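Local structure of hypothetical protein PH1313 (Pyrococcus horikoshii, 1VBK) at residues A[78-83]-A[88-93]; A[207-210]-A[215-218]; A[261-266]-A[272-277]. The protein is of unknown function but probably binds tRNA through its THUMP domain and ATP through a ThiI-like domain, as in the thiamine-biosynthesis protein ThiI. One frame throughout, in Å; residues are numbered along the deposited sequence.

Interaction 1: A[78-83]-A[88-93]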
ATOM      1  N   MET A  78     -32.091 -12.846  21.702  1.00 18.67           N
ATOM      2  CA  MET A  78     -32.595 -12.208  22.909  1.00 20.06           C
ATOM      3  C   MET A  78     -31.521 -12.352  23.973  1.00 20.53           C
ATOM      4  O   MET A  78     -31.042 -13.460  24.233  1.00 19.61           O
ATOM      5  CB  MET A  78     -33.872 -12.884  23.410  1.00 22.31           C
ATOM      6  CG  MET A  78     -35.098 -12.651  22.553  1.00 27.93           C
ATOM      7  SD  MET A  78     -36.554 -13.433  23.277  1.00 35.83           S
ATOM      8  CE  MET A  78     -37.273 -12.068  24.206  1.00 34.67           C
ATOM      9  N   GLU A  79     -31.139 -11.233  24.577  1.00 20.61           N
ATOM     10  CA  GLU A  79     -30.134 -11.237  25.635  1.00 22.02           C
ATOM     11  C   GLU A  79     -30.848 -11.205  26.981  1.00 22.09           C
ATOM     12  O   GLU A  79     -31.745 -10.392  27.192  1.00 22.59           O
ATOM     13  CB  GLU A  79     -29.231 -10.008  25.523  1.00 23.10           C
ATOM     14  CG  GLU A  79     -28.250  -9.865  26.680  1.00 27.92           C
ATOM     15  CD  GLU A  79     -27.661  -8.472  26.766  1.00 30.64           C
ATOM     16  OE1 GLU A  79     -27.112  -7.995  25.753  1.00 33.38           O
ATOM     17  OE2 GLU A  79     -27.751  -7.856  27.846  1.00 34.88           O
ATOM     18  N   VAL A  80     -30.450 -12.090  27.887  1.00 20.96           N
ATOM     19  CA  VAL A  80     -31.051 -12.150  29.215  1.00 22.16           C
ATOM     20  C   VAL A  80     -29.992 -12.529  30.249  1.00 23.16           C
ATOM     21  O   VAL A  80     -28.912 -13.005  29.899  1.00 21.74           O
ATOM     22  CB  VAL A  80     -32.184 -13.208  29.284  1.00 21.78           C
ATOM     23  CG1 VAL A  80     -33.281 -12.884  28.269  1.00 23.20           C
ATOM     24  CG2 VAL A  80     -31.614 -14.603  29.016  1.00 21.54           C
ATOM     25  N   GLU A  81     -30.304 -12.303  31.521  1.00 24.86           N
ATOM     26  CA  GLU A  81     -29.395 -12.663  32.599  1.00 27.96           C
ATOM     27  C   GLU A  81     -29.206 -14.172  32.505  1.00 27.19           C
ATOM     28  O   GLU A  81     -30.167 -14.905  32.270  1.00 28.37           O
ATOM     29  CB  GLU A  81     -30.012 -12.293  33.951  1.00 33.40           C
ATOM     30  CG  GLU A  81     -30.018 -10.801  34.234  1.00 40.23           C
ATOM     31  CD  GLU A  81     -28.659 -10.292  34.687  1.00 45.36           C
ATOM     32  OE1 GLU A  81     -28.251 -10.623  35.823  1.00 48.99           O
ATOM     33  OE2 GLU A  81     -27.996  -9.570  33.910  1.00 45.81           O
ATOM     34  N   ALA A  82     -27.975 -14.636  32.685  1.00 25.86           N
ATOM     35  CA  ALA A  82     -27.689 -16.061  32.584  1.00 25.85           C
ATOM     36  C   ALA A  82     -28.041 -16.870  33.831  1.00 25.91           C
ATOM     37  O   ALA A  82     -27.180 -17.156  34.661  1.00 25.46           O
ATOM     38  CB  ALA A  82     -26.221 -16.270  32.225  1.00 26.39           C
ATOM     39  N   SER A  83     -29.318 -17.215  33.959  1.00 25.74           N
ATOM     40  CA  SER A  83     -29.807 -18.040  35.061  1.00 26.94           C
ATOM     41  C   SER A  83     -30.575 -19.144  34.348  1.00 26.45           C
ATOM     42  O   SER A  83     -31.162 -18.896  33.297  1.00 24.08           O
ATOM     43  CB  SER A  83     -30.755 -17.255  35.975  1.00 26.98           C
ATOM     44  OG  SER A  83     -32.047 -17.121  35.402  1.00 27.99           O
ATOM     45  N   ASN A  88     -34.347 -21.013  30.364  1.00 16.56           N
ATOM     46  CA  ASN A  88     -35.442 -21.924  30.019  1.00 17.40           C
ATOM     47  C   ASN A  88     -36.675 -21.203  29.487  1.00 17.81           C
ATOM     48  O   ASN A  88     -37.226 -21.584  28.452  1.00 17.23           O
ATOM     49  CB  ASN A  88     -35.868 -22.773  31.224  1.00 16.73           C
ATOM     50  CG  ASN A  88     -35.025 -24.022  31.385  1.00 20.05           C
ATOM     51  OD1 ASN A  88     -34.440 -24.515  30.420  1.00 19.33           O
ATOM     52  ND2 ASN A  88     -34.971 -24.551  32.603  1.00 21.66           N
ATOM     53  N   ARG A  89     -37.121 -20.163  30.184  1.00 19.20           N
ATOM     54  CA  ARG A  89     -38.315 -19.481  29.718  1.00 22.89           C
ATOM     55  C   ARG A  89     -38.105 -18.737  28.402  1.00 20.92           C
ATOM     56  O   ARG A  89     -39.005 -18.711  27.566  1.00 19.62           O
ATOM     57  CB  ARG A  89     -38.890 -18.547  30.796  1.00 27.04           C
ATOM     58  CG  ARG A  89     -38.217 -17.206  30.977  1.00 37.05           C
ATOM     59  CD  ARG A  89     -39.231 -16.214  31.566  1.00 41.73           C
ATOM     60  NE  ARG A  89     -38.640 -14.926  31.927  1.00 46.80           N
ATOM     61  CZ  ARG A  89     -38.132 -14.640  33.123  1.00 49.08           C
ATOM     62  NH1 ARG A  89     -38.140 -15.552  34.091  1.00 49.63           N
ATOM     63  NH2 ARG A  89     -37.618 -13.437  33.355  1.00 49.58           N
ATOM     64  N   THR A  90     -36.929 -18.149  28.197  1.00 19.13           N
ATOM     65  CA  THR A  90     -36.683 -17.447  26.939  1.00 18.67           C
ATOM     66  C   THR A  90     -36.564 -18.461  25.805  1.00 17.24           C
ATOM     67  O   THR A  90     -37.042 -18.227  24.701  1.00 16.34           O
ATOM     68  CB  THR A  90     -35.398 -16.601  26.988  1.00 20.80           C
ATOM     69  OG1 THR A  90     -35.463 -15.697  28.096  1.00 23.21           O
ATOM     70  CG2 THR A  90     -35.256 -15.786  25.697  1.00 20.16           C
ATOM     71  N   ALA A  91     -35.919 -19.590  26.083  1.00 15.93           N
ATOM     72  CA  ALA A  91     -35.765 -20.633  25.077  1.00 15.63           C
ATOM     73  C   ALA A  91     -37.141 -21.142  24.628  1.00 16.22           C
ATOM     74  O   ALA A  91     -37.376 -21.326  23.433  1.00 15.15           O
ATOM     75  CB  ALA A  91     -34.934 -21.777  25.633  1.00 14.48           C
ATOM     76  N   LEU A  92     -38.046 -21.361  25.580  1.00 15.42           N
ATOM     77  CA  LEU A  92     -39.391 -21.841  25.256  1.00 16.60           C
ATOM     78  C   LEU A  92     -40.173 -20.780  24.479  1.00 15.94           C
ATOM     79  O   LEU A  92     -40.888 -21.094  23.525  1.00 13.61           O
ATOM     80  CB  LEU A  92     -40.148 -22.225  26.535  1.00 15.92           C
ATOM     81  CG  LEU A  92     -41.573 -22.775  26.394  1.00 16.30           C
ATOM     82  CD1 LEU A  92     -41.584 -23.984  25.467  1.00 17.83           C
ATOM     83  CD2 LEU A  92     -42.102 -23.162  27.773  1.00 16.45           C
ATOM     84  N   LEU A  93     -40.021 -19.526  24.880  1.00 16.21           N
ATOM     85  CA  LEU A  93     -40.702 -18.423  24.208  1.00 18.28           C
ATOM     86  C   LEU A  93     -40.293 -18.351  22.737  1.00 17.51           C
ATOM     87  O   LEU A  93     -41.135 -18.221  21.838  1.00 17.52           O
ATOM     88  CB  LEU A  93     -40.354 -17.103  24.899  1.00 22.57           C
ATOM     89  CG  LEU A  93     -40.988 -15.835  24.323  1.00 27.34           C
ATOM     90  CD1 LEU A  93     -42.480 -15.831  24.631  1.00 30.06           C
ATOM     91  CD2 LEU A  93     -40.323 -14.603  24.935  1.00 31.65           C
TER
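Thr-90 on the helix 84-102 packs between Met-78 and Val-80 of the strand 71-81, in a beta-alpha unit of the THUMP region in which the helix turns back nearly antiparallel to the strand. The short axes of 78-81 and 88-93 are inclined at 160° and approach to 9.9 Å, a separation bridged by Thr-90 and, more lightly, by Leu-93. The tight part centres on buried Thr-90, whose two branches divide the work. Its methyl CG2, anti to the backbone N, lies 3.6 Å from SD of Met-78 and also meets CB of that residue, while OG1 faces Val-80, the two side chains meeting end to end. This hydroxyl is hydrogen-bonded to the carbonyl O of Lys-86 one turn back, which satisfies it although CG1 of Val-80 is an apolar neighbour. Without both branches of this threonine, as with an alanine here, the sulfur of Met-78 and CG1 of Val-80 would probably face a gap and the Lys-86 carbonyl would lose its side-chain partner. The neighbouring antiparallel strand 160-164 extends this surface, with Ile-163 touching Thr-90 and Ala-161 touching Val-80. The loose side lies one turn further along the helix, where exposed Leu-93 adds a thinner, purely apolar contact. There the Met-78 chain, bent at chi3 (95°), swings its methyl across the leucine at about a right angle, and CE stops 4.0 Å from CD2 of Leu-93.

Interaction 2: A[207-210]-A[215-218]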
ATOM      1  N   PRO A 207     -13.085   1.518  -7.457  1.00 20.30           N
ATOM      2  CA  PRO A 207     -13.475   1.218  -8.835  1.00 21.36           C
ATOM      3  C   PRO A 207     -13.052   2.332  -9.784  1.00 21.85           C
ATOM      4  O   PRO A 207     -13.238   3.514  -9.488  1.00 22.31           O
ATOM      5  CB  PRO A 207     -14.992   1.076  -8.735  1.00 20.91           C
ATOM      6  CG  PRO A 207     -15.335   2.087  -7.680  1.00 22.48           C
ATOM      7  CD  PRO A 207     -14.264   1.841  -6.632  1.00 18.31           C
ATOM      8  N   VAL A 208     -12.481   1.949 -10.920  1.00 21.32           N
ATOM      9  CA  VAL A 208     -12.029   2.926 -11.901  1.00 22.05           C
ATOM     10  C   VAL A 208     -12.582   2.626 -13.281  1.00 23.61           C
ATOM     11  O   VAL A 208     -12.511   1.493 -13.761  1.00 23.54           O
ATOM     12  CB  VAL A 208     -10.481   2.960 -12.007  1.00 22.46           C
ATOM     13  CG1 VAL A 208     -10.049   3.938 -13.109  1.00 20.62           C
ATOM     14  CG2 VAL A 208      -9.875   3.377 -10.676  1.00 20.87           C
ATOM     15  N   TYR A 209     -13.150   3.650 -13.904  1.00 23.81           N
ATOM     16  CA  TYR A 209     -13.685   3.524 -15.248  1.00 26.04           C
ATOM     17  C   TYR A 209     -12.744   4.288 -16.171  1.00 24.48           C
ATOM     18  O   TYR A 209     -12.568   5.494 -16.020  1.00 24.31           O
ATOM     19  CB  TYR A 209     -15.080   4.138 -15.347  1.00 27.91           C
ATOM     20  CG  TYR A 209     -15.594   4.211 -16.768  1.00 32.55           C
ATOM     21  CD1 TYR A 209     -15.999   3.062 -17.442  1.00 33.13           C
ATOM     22  CD2 TYR A 209     -15.663   5.430 -17.443  1.00 33.42           C
ATOM     23  CE1 TYR A 209     -16.466   3.123 -18.753  1.00 36.49           C
ATOM     24  CE2 TYR A 209     -16.127   5.501 -18.757  1.00 35.80           C
ATOM     25  CZ  TYR A 209     -16.527   4.344 -19.403  1.00 35.99           C
ATOM     26  OH  TYR A 209     -17.000   4.408 -20.695  1.00 40.78           O
ATOM     27  N   ILE A 210     -12.131   3.583 -17.114  1.00 24.27           N
ATOM     28  CA  ILE A 210     -11.223   4.222 -18.057  1.00 24.00           C
ATOM     29  C   ILE A 210     -12.001   4.503 -19.336  1.00 26.63           C
ATOM     30  O   ILE A 210     -12.205   3.621 -20.164  1.00 25.78           O
ATOM     31  CB  ILE A 210     -10.008   3.316 -18.367  1.00 22.65           C
ATOM     32  CG1 ILE A 210      -9.262   2.994 -17.071  1.00 21.36           C
ATOM     33  CG2 ILE A 210      -9.056   4.023 -19.330  1.00 23.29           C
ATOM     34  CD1 ILE A 210      -8.114   2.021 -17.247  1.00 22.46           C
ATOM     35  N   LYS A 215     -22.347   6.079 -23.045  1.00 54.16           N
ATOM     36  CA  LYS A 215     -23.432   5.207 -22.614  1.00 54.26           C
ATOM     37  C   LYS A 215     -22.919   4.004 -21.845  1.00 53.37           C
ATOM     38  O   LYS A 215     -23.640   3.438 -21.022  1.00 54.12           O
ATOM     39  CB  LYS A 215     -24.258   4.735 -23.817  1.00 55.44           C
ATOM     40  CG  LYS A 215     -25.553   5.513 -24.018  1.00 56.62           C
ATOM     41  CD  LYS A 215     -25.294   7.012 -24.101  1.00 58.06           C
ATOM     42  CE  LYS A 215     -26.586   7.791 -24.288  1.00 58.40           C
ATOM     43  NZ  LYS A 215     -26.330   9.251 -24.438  1.00 59.28           N
ATOM     44  N   ASN A 216     -21.679   3.603 -22.109  1.00 52.11           N
ATOM     45  CA  ASN A 216     -21.122   2.466 -21.393  1.00 50.14           C
ATOM     46  C   ASN A 216     -20.813   2.889 -19.964  1.00 47.71           C
ATOM     47  O   ASN A 216     -20.736   2.050 -19.065  1.00 47.55           O
ATOM     48  CB  ASN A 216     -19.852   1.943 -22.068  1.00 51.45           C
ATOM     49  CG  ASN A 216     -19.315   0.690 -21.393  1.00 52.73           C
ATOM     50  OD1 ASN A 216     -18.102   0.533 -21.225  1.00 55.42           O
ATOM     51  ND2 ASN A 216     -20.211  -0.205 -20.999  1.00 52.73           N
ATOM     52  N   LEU A 217     -20.643   4.194 -19.757  1.00 44.79           N
ATOM     53  CA  LEU A 217     -20.364   4.711 -18.422  1.00 42.32           C
ATOM     54  C   LEU A 217     -21.629   4.594 -17.585  1.00 41.70           C
ATOM     55  O   LEU A 217     -21.576   4.253 -16.404  1.00 39.07           O
ATOM     56  CB  LEU A 217     -19.922   6.176 -18.475  1.00 40.94           C
ATOM     57  CG  LEU A 217     -19.780   6.851 -17.105  1.00 39.02           C
ATOM     58  CD1 LEU A 217     -18.863   6.029 -16.208  1.00 38.70           C
ATOM     59  CD2 LEU A 217     -19.238   8.259 -17.278  1.00 39.63           C
ATOM     60  N   GLU A 218     -22.766   4.883 -18.211  1.00 41.42           N
ATOM     61  CA  GLU A 218     -24.054   4.799 -17.537  1.00 41.93           C
ATOM     62  C   GLU A 218     -24.242   3.340 -17.133  1.00 39.67           C
ATOM     63  O   GLU A 218     -24.765   3.037 -16.061  1.00 40.26           O
ATOM     64  CB  GLU A 218     -25.175   5.231 -18.488  1.00 45.12           C
ATOM     65  CG  GLU A 218     -26.363   5.878 -17.795  1.00 50.98           C
ATOM     66  CD  GLU A 218     -26.005   7.213 -17.156  1.00 53.91           C
ATOM     67  OE1 GLU A 218     -25.565   8.124 -17.891  1.00 56.11           O
ATOM     68  OE2 GLU A 218     -26.162   7.352 -15.921  1.00 54.83           O
TER
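Tyr-209, on the strand 204-210, meets Asn-216 and Leu-217 in the first turn of the helix 215-228, the opening step of a right-handed beta-alpha-beta crossover that continues into the strand 239-241 of the parallel sheet. This HUP-type domain belongs to the ThiI family, and the contact is buried on the side of the sheet that the helix covers. Along the helix, Asn-216 comes first. Its CB is directed toward the strand, with CG anti to the backbone N (chi1 -176°), which brings OD1 to the rim of the tyrosine ring, in its plane, 3.9 Å from CE1. The amide plane is turned 65° from the ring, and the approach is one of van der Waals contact along the edge. Leu-217 follows and takes one face of the ring. Its backbone N is hydrogen-bonded to OD2 of Asp-214, the residue before Lys-215, and the Tyr-209 hydroxyl makes a weak hydrogen bond to the same oxygen, so the carboxylate links the two, on the tyrosine side only weakly. CB of Leu-217 lies near CE2 and CZ, while the branch beyond it reaches back toward the root of the tyrosine. There CD1 makes a CH-pi contact, 3.8 Å from the ring centroid and 24° off the normal, displaced toward the rim so that CD2 of Tyr-209 is its nearest ring atom at 3.5 Å.

Interaction 3: A[261-266]-A[272-277]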
ATOM      1  N   LYS A 261      -8.307  -6.802 -12.686  1.00 19.13           N
ATOM      2  CA  LYS A 261      -8.936  -6.787 -14.010  1.00 20.99           C
ATOM      3  C   LYS A 261      -9.820  -8.019 -14.186  1.00 22.86           C
ATOM      4  O   LYS A 261      -9.578  -9.050 -13.566  1.00 23.40           O
ATOM      5  CB  LYS A 261      -7.870  -6.734 -15.113  1.00 21.21           C
ATOM      6  CG  LYS A 261      -7.158  -5.384 -15.202  1.00 22.87           C
ATOM      7  CD  LYS A 261      -6.055  -5.368 -16.255  1.00 24.89           C
ATOM      8  CE  LYS A 261      -6.600  -5.546 -17.661  1.00 29.18           C
ATOM      9  NZ  LYS A 261      -5.501  -5.564 -18.680  1.00 31.43           N
ATOM     10  N   GLY A 262     -10.841  -7.909 -15.032  1.00 24.83           N
ATOM     11  CA  GLY A 262     -11.755  -9.020 -15.238  1.00 28.31           C
ATOM     12  C   GLY A 262     -11.366 -10.000 -16.329  1.00 31.20           C
ATOM     13  O   GLY A 262     -12.214 -10.729 -16.842  1.00 31.20           O
ATOM     14  N   LEU A 263     -10.081 -10.030 -16.663  1.00 34.07           N
ATOM     15  CA  LEU A 263      -9.556 -10.906 -17.704  1.00 36.57           C
ATOM     16  C   LEU A 263      -9.846 -12.391 -17.472  1.00 38.13           C
ATOM     17  O   LEU A 263      -9.737 -12.896 -16.351  1.00 37.68           O
ATOM     18  CB  LEU A 263      -8.043 -10.690 -17.824  1.00 38.13           C
ATOM     19  CG  LEU A 263      -7.309 -11.300 -19.019  1.00 39.19           C
ATOM     20  CD1 LEU A 263      -7.815 -10.671 -20.306  1.00 40.70           C
ATOM     21  CD2 LEU A 263      -5.817 -11.059 -18.869  1.00 39.26           C
ATOM     22  N   ARG A 264     -10.216 -13.086 -18.546  1.00 40.29           N
ATOM     23  CA  ARG A 264     -10.507 -14.516 -18.493  1.00 42.69           C
ATOM     24  C   ARG A 264      -9.559 -15.262 -19.427  1.00 43.03           C
ATOM     25  O   ARG A 264      -9.075 -14.700 -20.408  1.00 41.89           O
ATOM     26  CB  ARG A 264     -11.942 -14.800 -18.941  1.00 45.43           C
ATOM     27  CG  ARG A 264     -13.026 -14.201 -18.073  1.00 49.35           C
ATOM     28  CD  ARG A 264     -14.384 -14.533 -18.663  1.00 51.92           C
ATOM     29  NE  ARG A 264     -14.505 -14.042 -20.034  1.00 54.13           N
ATOM     30  CZ  ARG A 264     -15.488 -14.378 -20.864  1.00 55.50           C
ATOM     31  NH1 ARG A 264     -16.439 -15.209 -20.464  1.00 56.60           N
ATOM     32  NH2 ARG A 264     -15.523 -13.876 -22.091  1.00 56.19           N
ATOM     33  N   PRO A 265      -9.297 -16.547 -19.141  1.00 43.98           N
ATOM     34  CA  PRO A 265      -8.401 -17.353 -19.976  1.00 44.53           C
ATOM     35  C   PRO A 265      -8.816 -17.276 -21.444  1.00 44.92           C
ATOM     36  O   PRO A 265      -7.980 -17.333 -22.346  1.00 44.99           O
ATOM     37  CB  PRO A 265      -8.572 -18.759 -19.405  1.00 44.84           C
ATOM     38  CG  PRO A 265      -8.876 -18.501 -17.960  1.00 44.90           C
ATOM     39  CD  PRO A 265      -9.855 -17.354 -18.041  1.00 44.07           C
ATOM     40  N   ASN A 266     -10.118 -17.129 -21.662  1.00 45.36           N
ATOM     41  CA  ASN A 266     -10.700 -17.047 -22.996  1.00 46.55           C
ATOM     42  C   ASN A 266     -10.300 -15.789 -23.765  1.00 45.45           C
ATOM     43  O   ASN A 266     -10.472 -15.726 -24.984  1.00 45.36           O
ATOM     44  CB  ASN A 266     -12.230 -17.128 -22.876  1.00 49.37           C
ATOM     45  CG  ASN A 266     -12.952 -16.601 -24.105  1.00 52.50           C
ATOM     46  OD1 ASN A 266     -13.752 -15.667 -24.025  1.00 54.14           O
ATOM     47  ND2 ASN A 266     -12.665 -17.199 -25.257  1.00 54.71           N
ATOM     48  N   VAL A 272       0.017 -14.859 -23.687  1.00 30.50           N
ATOM     49  CA  VAL A 272      -0.591 -14.038 -22.642  1.00 29.54           C
ATOM     50  C   VAL A 272       0.035 -12.647 -22.667  1.00 28.74           C
ATOM     51  O   VAL A 272       0.424 -12.097 -21.639  1.00 27.12           O
ATOM     52  CB  VAL A 272      -0.471 -14.652 -21.219  1.00 28.65           C
ATOM     53  CG1 VAL A 272      -1.221 -15.969 -21.168  1.00 30.14           C
ATOM     54  CG2 VAL A 272       0.983 -14.858 -20.838  1.00 30.38           C
ATOM     55  N   SER A 273       0.122 -12.089 -23.869  1.00 28.77           N
ATOM     56  CA  SER A 273       0.703 -10.773 -24.073  1.00 30.28           C
ATOM     57  C   SER A 273       0.035  -9.722 -23.190  1.00 30.05           C
ATOM     58  O   SER A 273       0.699  -8.824 -22.676  1.00 29.29           O
ATOM     59  CB  SER A 273       0.579 -10.376 -25.545  1.00 30.00           C
ATOM     60  OG  SER A 273      -0.773 -10.417 -25.957  1.00 32.69           O
ATOM     61  N   GLU A 274      -1.276  -9.831 -23.005  1.00 30.30           N
ATOM     62  CA  GLU A 274      -1.967  -8.862 -22.169  1.00 30.69           C
ATOM     63  C   GLU A 274      -1.441  -8.930 -20.740  1.00 29.24           C
ATOM     64  O   GLU A 274      -1.364  -7.913 -20.056  1.00 29.23           O
ATOM     65  CB  GLU A 274      -3.481  -9.093 -22.197  1.00 33.54           C
ATOM     66  CG  GLU A 274      -4.242  -8.238 -21.191  1.00 36.33           C
ATOM     67  CD  GLU A 274      -5.667  -7.948 -21.616  1.00 38.50           C
ATOM     68  OE1 GLU A 274      -6.256  -8.776 -22.343  1.00 39.48           O
ATOM     69  OE2 GLU A 274      -6.204  -6.894 -21.209  1.00 38.85           O
ATOM     70  N   ILE A 275      -1.066 -10.125 -20.292  1.00 27.34           N
ATOM     71  CA  ILE A 275      -0.535 -10.287 -18.943  1.00 26.69           C
ATOM     72  C   ILE A 275       0.868  -9.682 -18.833  1.00 25.74           C
ATOM     73  O   ILE A 275       1.176  -8.979 -17.867  1.00 24.54           O
ATOM     74  CB  ILE A 275      -0.492 -11.785 -18.533  1.00 27.35           C
ATOM     75  CG1 ILE A 275      -1.919 -12.307 -18.343  1.00 27.94           C
ATOM     76  CG2 ILE A 275       0.305 -11.958 -17.245  1.00 27.60           C
ATOM     77  CD1 ILE A 275      -2.000 -13.793 -18.061  1.00 31.12           C
ATOM     78  N   THR A 276       1.714  -9.952 -19.823  1.00 24.65           N
ATOM     79  CA  THR A 276       3.073  -9.417 -19.823  1.00 26.19           C
ATOM     80  C   THR A 276       3.043  -7.899 -20.022  1.00 25.72           C
ATOM     81  O   THR A 276       3.831  -7.165 -19.422  1.00 24.72           O
ATOM     82  CB  THR A 276       3.918 -10.073 -20.931  1.00 27.66           C
ATOM     83  OG1 THR A 276       3.250  -9.934 -22.191  1.00 29.43           O
ATOM     84  CG2 THR A 276       4.111 -11.560 -20.633  1.00 27.26           C
ATOM     85  N   GLU A 277       2.127  -7.435 -20.868  1.00 26.33           N
ATOM     86  CA  GLU A 277       1.972  -6.006 -21.127  1.00 28.30           C
ATOM     87  C   GLU A 277       1.489  -5.326 -19.843  1.00 28.81           C
ATOM     88  O   GLU A 277       1.990  -4.264 -19.469  1.00 27.68           O
ATOM     89  CB  GLU A 277       0.967  -5.784 -22.263  1.00 29.97           C
ATOM     90  CG  GLU A 277       1.554  -5.981 -23.657  1.00 34.01           C
ATOM     91  CD  GLU A 277       0.496  -6.234 -24.715  1.00 38.22           C
ATOM     92  OE1 GLU A 277      -0.645  -5.753 -24.549  1.00 41.89           O
ATOM     93  OE2 GLU A 277       0.806  -6.907 -25.724  1.00 39.98           O
TER
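Lys-261 and Glu-274 join the loop after the strand 258-260 to the start of the helix 273-281 through a salt bridge, in which NZ of the lysine donates a hydrogen bond of 2.9 Å to OE2 of the glutamate. The two side chains come from opposite directions. The ammonium meets OE2 on its anti side, 24° out of the carboxylate plane, and the lysine chain gets there by a bend at chi3 (65°) in an otherwise extended run. NZ is also in a salt bridge with OD1 of Asp-278, its stronger partner, one turn further along the helix; two acids at one ammonium would probably favour its protonated form. The other carboxylate oxygen of Glu-274 has an apolar neighbour: OE1 lies 3.2 Å from CD1 of Leu-263, a close van der Waals contact. Leu-263 and the glutamate slide past each other in opposite directions, bringing CD2 of the leucine to the glutamate's CG. The loop and helix belong to the beta-alpha-beta connection from strand 258-260 through helix 273-281 to strand 286-287 of the parallel sheet, and the helix opens with Val-272 at its N-cap position. CD2 of Leu-263 also approaches CG1 of Ile-275, 4.1 Å away, and Leu-268 of the intervening loop touches Leu-263, Glu-274 and Ile-275 alike. Within the first turns of the helix, the carbonyl O of Ser-273 accepts twice: from the backbone N of Glu-277 at 2.7 Å, and from OG1 of Thr-276 at 2.8 Å, the hydroxyl standing 30° out of the carbonyl plane. The hydroxyl of Ser-273 is held in turn by a hydrogen bond with ND2 of Asn-269, while in the facing loop the backbone N of Arg-264 is hydrogen-bonded to OD2 of Asp-267.

Each contact pairs a helix with chain closely preceding it, yet they lie in two distant parts of the molecule. Interaction 1 belongs to the THUMP region, its centre about 52 Å from that of interaction 2 and on the opposite side of the chain's centre. Interactions 2 and 3 both lie at the five-stranded parallel sheet, the first on one of its strands, the second in the loop after another, with centres about 20 Å apart. Interaction 2 is the buried one, an aromatic face under an aliphatic branch; interaction 1 is partly buried and mixes methyls, a sulfur and a hydroxyl bonded within its own helix; interaction 3, also partly buried, is the only one bridged by charge.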